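PDB 3GUE: UTP-glucose-1-phosphate uridylyltransferase 2 from Trypanosoma brucei, which probably catalyses the reversible transfer of a uridylyl group from UTP to alpha-D-glucose 1-phosphate, yielding UDP-glucose and diphosphate. Local coordinates for residues Val367-Glu370 with Arg371-Pro374; Val398-Glu401 with Glu402-Gly405. All blocks are in the same frame, centred on the assembly; numbering follows the deposited sequence.

Interaction 1 (Val367-Glu370 with Arg371-Pro374); sequences VPRE and RFAP. With UPG (uridine-5'-diphosphate-glucose), chain C.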
loop_
_atom_site.group_PDB
_atom_site.type_symbol
_atom_site.label_atom_id
_atom_site.label_comp_id
_atom_site.label_asym_id
_atom_site.label_seq_id
_atom_site.Cartn_x
_atom_site.Cartn_y
_atom_site.Cartn_z
ATOM N N VAL A 367 -14.571 -1.035 -8.405
ATOM C CA VAL A 367 -14.320 0.234 -9.085
ATOM C C VAL A 367 -13.494 -0.053 -10.344
ATOM O O VAL A 367 -12.860 -1.125 -10.450
ATOM C CB VAL A 367 -13.675 1.335 -8.146
ATOM C CG1 VAL A 367 -14.552 1.586 -6.907
ATOM C CG2 VAL A 367 -12.191 1.007 -7.749
ATOM N N PRO A 368 -13.561 0.853 -11.341
ATOM C CA PRO A 368 -12.738 0.653 -12.523
ATOM C C PRO A 368 -11.220 0.639 -12.195
ATOM O O PRO A 368 -10.765 1.311 -11.272
ATOM C CB PRO A 368 -13.084 1.854 -13.408
ATOM C CG PRO A 368 -14.398 2.362 -12.881
ATOM C CD PRO A 368 -14.378 2.079 -11.426
ATOM N N ARG A 369 -10.464 -0.149 -12.953
ATOM C CA ARG A 369 -9.020 -0.198 -12.790
ATOM C C ARG A 369 -8.357 1.173 -12.844
ATOM O O ARG A 369 -7.263 1.312 -12.348
ATOM C CB ARG A 369 -8.378 -1.123 -13.841
ATOM C CG ARG A 369 -6.918 -1.448 -13.556
ATOM C CD ARG A 369 -6.768 -2.842 -12.980
ATOM N NE ARG A 369 -5.437 -3.087 -12.423
ATOM C CZ ARG A 369 -5.204 -3.891 -11.380
ATOM N NH1 ARG A 369 -6.217 -4.482 -10.763
ATOM N NH2 ARG A 369 -3.978 -4.056 -10.914
ATOM N N GLU A 370 -8.986 2.206 -13.414
ATOM C CA GLU A 370 -8.244 3.467 -13.527
ATOM C C GLU A 370 -8.045 4.170 -12.164
ATOM O O GLU A 370 -7.310 5.151 -12.062
ATOM C CB GLU A 370 -8.786 4.378 -14.652
ATOM C CG GLU A 370 -8.957 3.658 -16.026
ATOM C CD GLU A 370 -7.644 3.290 -16.728
ATOM O OE1 GLU A 370 -6.935 4.228 -17.151
ATOM O OE2 GLU A 370 -7.340 2.071 -16.889
ATOM N N ARG A 371 -8.640 3.616 -11.110
ATOM C CA ARG A 371 -8.408 4.120 -9.747
ATOM C C ARG A 371 -7.302 3.419 -8.958
ATOM O O ARG A 371 -7.141 3.671 -7.757
ATOM C CB ARG A 371 -9.703 4.073 -8.930
ATOM C CG ARG A 371 -10.804 4.907 -9.526
ATOM C CD ARG A 371 -11.930 5.092 -8.574
ATOM N NE ARG A 371 -12.994 5.837 -9.235
ATOM C CZ ARG A 371 -14.168 6.138 -8.681
ATOM N NH1 ARG A 371 -14.456 5.753 -7.445
ATOM N NH2 ARG A 371 -15.065 6.807 -9.392
ATOM N N PHE A 372 -6.563 2.532 -9.617
ATOM C CA PHE A 372 -5.616 1.646 -8.949
ATOM C C PHE A 372 -4.419 1.373 -9.899
ATOM O O PHE A 372 -4.556 0.626 -10.847
ATOM C CB PHE A 372 -6.348 0.340 -8.539
ATOM C CG PHE A 372 -5.488 -0.668 -7.795
ATOM C CD1 PHE A 372 -4.862 -0.332 -6.593
ATOM C CD2 PHE A 372 -5.360 -1.973 -8.268
ATOM C CE1 PHE A 372 -4.088 -1.261 -5.908
ATOM C CE2 PHE A 372 -4.594 -2.918 -7.579
ATOM C CZ PHE A 372 -3.960 -2.567 -6.395
ATOM N N ALA A 373 -3.295 2.059 -9.637
ATOM C CA ALA A 373 -1.999 1.887 -10.291
ATOM C C ALA A 373 -0.959 1.604 -9.193
ATOM O O ALA A 373 -0.167 2.490 -8.842
ATOM C CB ALA A 373 -1.599 3.154 -11.085
ATOM N N PRO A 374 -0.966 0.376 -8.643
ATOM C CA PRO A 374 -0.122 0.092 -7.479
ATOM C C PRO A 374 1.348 -0.068 -7.867
ATOM O O PRO A 374 1.662 -0.550 -8.977
ATOM C CB PRO A 374 -0.641 -1.278 -7.008
ATOM C CG PRO A 374 -1.048 -1.959 -8.298
ATOM C CD PRO A 374 -1.728 -0.822 -9.067
HETATM N N1 UPG C . 2.493 2.115 5.064
HETATM C C2 UPG C . 2.380 2.974 6.176
HETATM N N3 UPG C . 2.690 2.447 7.417
HETATM C C4 UPG C . 3.091 1.145 7.605
HETATM C C5 UPG C . 3.186 0.280 6.508
HETATM C C6 UPG C . 2.886 0.751 5.234
HETATM O O2 UPG C . 2.054 4.169 6.115
HETATM O O4 UPG C . 3.357 0.788 8.761
HETATM C C1C UPG C . 2.165 2.633 3.696
HETATM C C2C UPG C . 3.119 2.382 2.524
HETATM O O2C UPG C . 4.189 3.338 2.523
HETATM C C3C UPG C . 2.168 2.629 1.355
HETATM C C4C UPG C . 0.871 2.013 1.855
HETATM O O4C UPG C . 0.951 1.968 3.305
HETATM O O3C UPG C . 1.966 4.033 1.210
HETATM C C5C UPG C . 0.695 0.544 1.347
HETATM O O5C UPG C . 1.622 -0.359 1.887
HETATM P PA UPG C . 2.291 -1.509 0.975
HETATM O O1A UPG C . 2.734 -0.806 -0.262
HETATM O O2A UPG C . 3.254 -2.316 1.733
HETATM O O3A UPG C . 0.979 -2.419 0.575
HETATM P PB UPG C . 0.378 -3.696 1.385
HETATM O O1B UPG C . 0.169 -3.291 2.786
HETATM O O2B UPG C . 1.149 -4.941 1.079
HETATM O O3B UPG C . -0.998 -3.864 0.576
HETATM C "C1'" UPG C . -2.009 -2.793 0.661
HETATM C "C2'" UPG C . -3.292 -3.374 1.239
HETATM C "C3'" UPG C . -3.722 -4.526 0.338
HETATM C "C4'" UPG C . -3.978 -3.983 -1.077
HETATM C "C5'" UPG C . -2.708 -3.281 -1.621
HETATM C "C6'" UPG C . -3.033 -2.480 -2.855
HETATM O "O2'" UPG C . -3.088 -3.864 2.577
HETATM O "O3'" UPG C . -4.858 -5.157 0.903
HETATM O "O4'" UPG C . -4.364 -5.031 -1.953
HETATM O "O5'" UPG C . -2.163 -2.309 -0.687
HETATM O "O6'" UPG C . -1.821 -2.164 -3.543
HETATM O O HOH W 1 -3.516 -1.143 -12.493
#
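Arg369 and Phe372 meet because both leave the backbone with CG trans to their own N (chi1 -168° and -178°), while a bend at chi2 of Arg369 (103°) swings its guanidinium round to the ring. Phe372 CD2 then lies over one face of the guanidinium, off toward its rim and 3.6 Å from NH2. The two planes stand nearly perpendicular, and the guanidinium meets the rim of the phenyl ring, so this is not a flat cation-pi stack. A salt bridge from NH2 to Asp253 and a water that accepts from Arg369 NE at 2.7 Å and donates to Phe372 O at 2.6 Å help fix the rotation of the guanidinium. Pro374, its CD over the centre of one face of the phenyl ring, packs from another side.

The backbone beneath is a short 3-10 turn. Arg371 N donates to Pro368 O at 3.1 Å and Phe372 N to Arg369 O at 3.1 Å. Pro368, lacking an N-H, suits the start of such a turn, where its carbonyl is the useful group. Arg371 runs out extended, its CB 4.1 Å from Val367 CG2, and its long aliphatic stem covers the buried valine before the head reaches Asp228 and Glu245.

At the far edge of Phe372, CE1 comes to 3.4 Å from O6' of UDP-glucose, and Pro374 CB also borders that hydroxyl. Following strand 362-366 of the central mixed sheet, the turn thus forms part of the sugar side of the nucleotide-sugar pocket in this GT-A-like uridylyltransferase.

Interaction 2 (Val398-Glu401 with Glu402-Gly405); sequences VLCE and ERNG
Leu399 reaches across the turn to Arg403 and Gly405: its CD2 lies 3.4 Å from Gly405 C and 3.9 Å from Arg403 CB, covering the aliphatic root of the arginine and the glycine backbone. Beside it, Cys400 SG sits against the stems of two charged residues, 3.5 Å from Arg403 CG and 3.7 Å from Glu402 CG. A chi1 of 69° sets the sulfur between the backbone N and the carbonyl carbon, turned toward those methylenes; a small, weakly polar side chain fits this buried spot.

Behind these contacts, the main chain winds through a 3-10 turn. Arg403 N donates to Cys400 O over 3.3 Å, and Asn404 N to Glu401 O over 3.1 Å. Water 2 gives Cys400 O a second partner at 2.8 Å and accepts from Gly405 N, bridging the two ends of the turn. Gly405 has a positive phi (84°), a conformation that glycine adopts readily.

Farther out, Arg435 holds the polar ends: its NH1 makes a salt bridge with Glu402, and its carbonyl accepts from Arg403 NH1. The turn leaves strand 397-399, which pairs antiparallel with strand 389-391, and leads on to strand 409-412 at the edge of the C-terminal parallel sheet.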
loop_
_atom_site.group_PDB
_atom_site.type_symbol
_atom_site.label_atom_id
_atom_site.label_comp_id
_atom_site.label_asym_id
_atom_site.label_seq_id
_atom_site.Cartn_x
_atom_site.Cartn_y
_atom_site.Cartn_z
ATOM N N VAL A 398 -2.827 6.561 -14.868
ATOM C CA VAL A 398 -3.855 5.565 -15.223
ATOM C C VAL A 398 -3.368 4.685 -16.386
ATOM O O VAL A 398 -2.637 5.137 -17.265
ATOM C CB VAL A 398 -5.173 6.241 -15.647
ATOM C CG1 VAL A 398 -5.735 7.130 -14.489
ATOM C CG2 VAL A 398 -4.961 7.055 -16.896
ATOM N N LEU A 399 -3.794 3.426 -16.364
ATOM C CA LEU A 399 -3.432 2.470 -17.392
ATOM C C LEU A 399 -3.984 2.990 -18.719
ATOM O O LEU A 399 -5.082 3.555 -18.765
ATOM C CB LEU A 399 -4.034 1.088 -17.058
ATOM C CG LEU A 399 -3.652 -0.079 -17.967
ATOM C CD1 LEU A 399 -2.208 -0.475 -17.784
ATOM C CD2 LEU A 399 -4.566 -1.258 -17.665
ATOM N N CYS A 400 -3.192 2.841 -19.769
ATOM C CA CYS A 400 -3.572 3.190 -21.122
ATOM C C CYS A 400 -4.787 2.402 -21.622
ATOM O O CYS A 400 -5.051 1.256 -21.191
ATOM C CB CYS A 400 -2.385 3.011 -22.079
ATOM S SG CYS A 400 -1.870 1.286 -22.365
ATOM N N GLU A 401 -5.502 3.022 -22.559
ATOM C CA GLU A 401 -6.757 2.499 -23.079
ATOM C C GLU A 401 -6.592 1.161 -23.795
ATOM O O GLU A 401 -7.433 0.264 -23.686
ATOM C CB GLU A 401 -7.400 3.524 -24.018
ATOM C CG GLU A 401 -8.901 3.392 -24.136
ATOM C CD GLU A 401 -9.442 3.833 -25.502
ATOM O OE1 GLU A 401 -8.817 4.699 -26.166
ATOM O OE2 GLU A 401 -10.503 3.308 -25.916
ATOM N N GLU A 402 -5.504 1.023 -24.528
ATOM C CA GLU A 402 -5.290 -0.168 -25.340
ATOM C C GLU A 402 -4.963 -1.428 -24.529
ATOM O O GLU A 402 -4.994 -2.530 -25.077
ATOM C CB GLU A 402 -4.226 0.097 -26.405
ATOM C CG GLU A 402 -2.825 0.340 -25.845
ATOM C CD GLU A 402 -1.796 0.503 -26.944
ATOM O OE1 GLU A 402 -1.692 -0.388 -27.818
ATOM O OE2 GLU A 402 -1.098 1.539 -26.939
ATOM N N ARG A 403 -4.620 -1.261 -23.243
ATOM C CA ARG A 403 -4.444 -2.421 -22.349
ATOM C C ARG A 403 -5.770 -2.959 -21.770
ATOM O O ARG A 403 -5.760 -3.860 -20.923
ATOM C CB ARG A 403 -3.380 -2.174 -21.266
ATOM C CG ARG A 403 -1.928 -2.164 -21.806
ATOM C CD ARG A 403 -1.301 -3.556 -22.139
ATOM N NE ARG A 403 -2.179 -4.521 -22.809
ATOM C CZ ARG A 403 -2.404 -4.590 -24.125
ATOM N NH1 ARG A 403 -1.829 -3.741 -24.966
ATOM N NH2 ARG A 403 -3.233 -5.506 -24.604
ATOM N N ASN A 404 -6.888 -2.419 -22.270
ATOM C CA ASN A 404 -8.247 -2.888 -21.928
ATOM C C ASN A 404 -8.483 -3.227 -20.449
ATOM O O ASN A 404 -9.163 -4.209 -20.124
ATOM C CB ASN A 404 -8.710 -4.034 -22.869
ATOM C CG ASN A 404 -7.789 -5.263 -22.841
ATOM O OD1 ASN A 404 -7.839 -6.079 -21.913
ATOM N ND2 ASN A 404 -6.963 -5.412 -23.883
ATOM N N GLY A 405 -7.923 -2.409 -19.555
ATOM C CA GLY A 405 -8.053 -2.605 -18.100
ATOM C C GLY A 405 -7.070 -3.580 -17.458
ATOM O O GLY A 405 -7.081 -3.742 -16.236
HETATM O O HOH W 2 -7.236 0.392 -19.758
#

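Interaction 1 lies nearer the middle of the chain and borders the sugar of UDP-glucose, whereas interaction 2 is more peripheral and away from the annotated sites. Both are 3-10 turns following a strand, each with two backbone hydrogen bonds and a bridging water, yet their side-chain chemistry differs. In 367-374 two arginines are paired with acidic residues, one of them, the buried Arg369, against the Phe372 ring; in 398-405 a leucine and a cysteine pack on the stems of charged residues. Their centres are 10 Å apart and they touch directly: Arg369 CD approaches Gly405 O at 3.4 Å, joining the pocket turn to the segment that leads toward the C-terminal sheet.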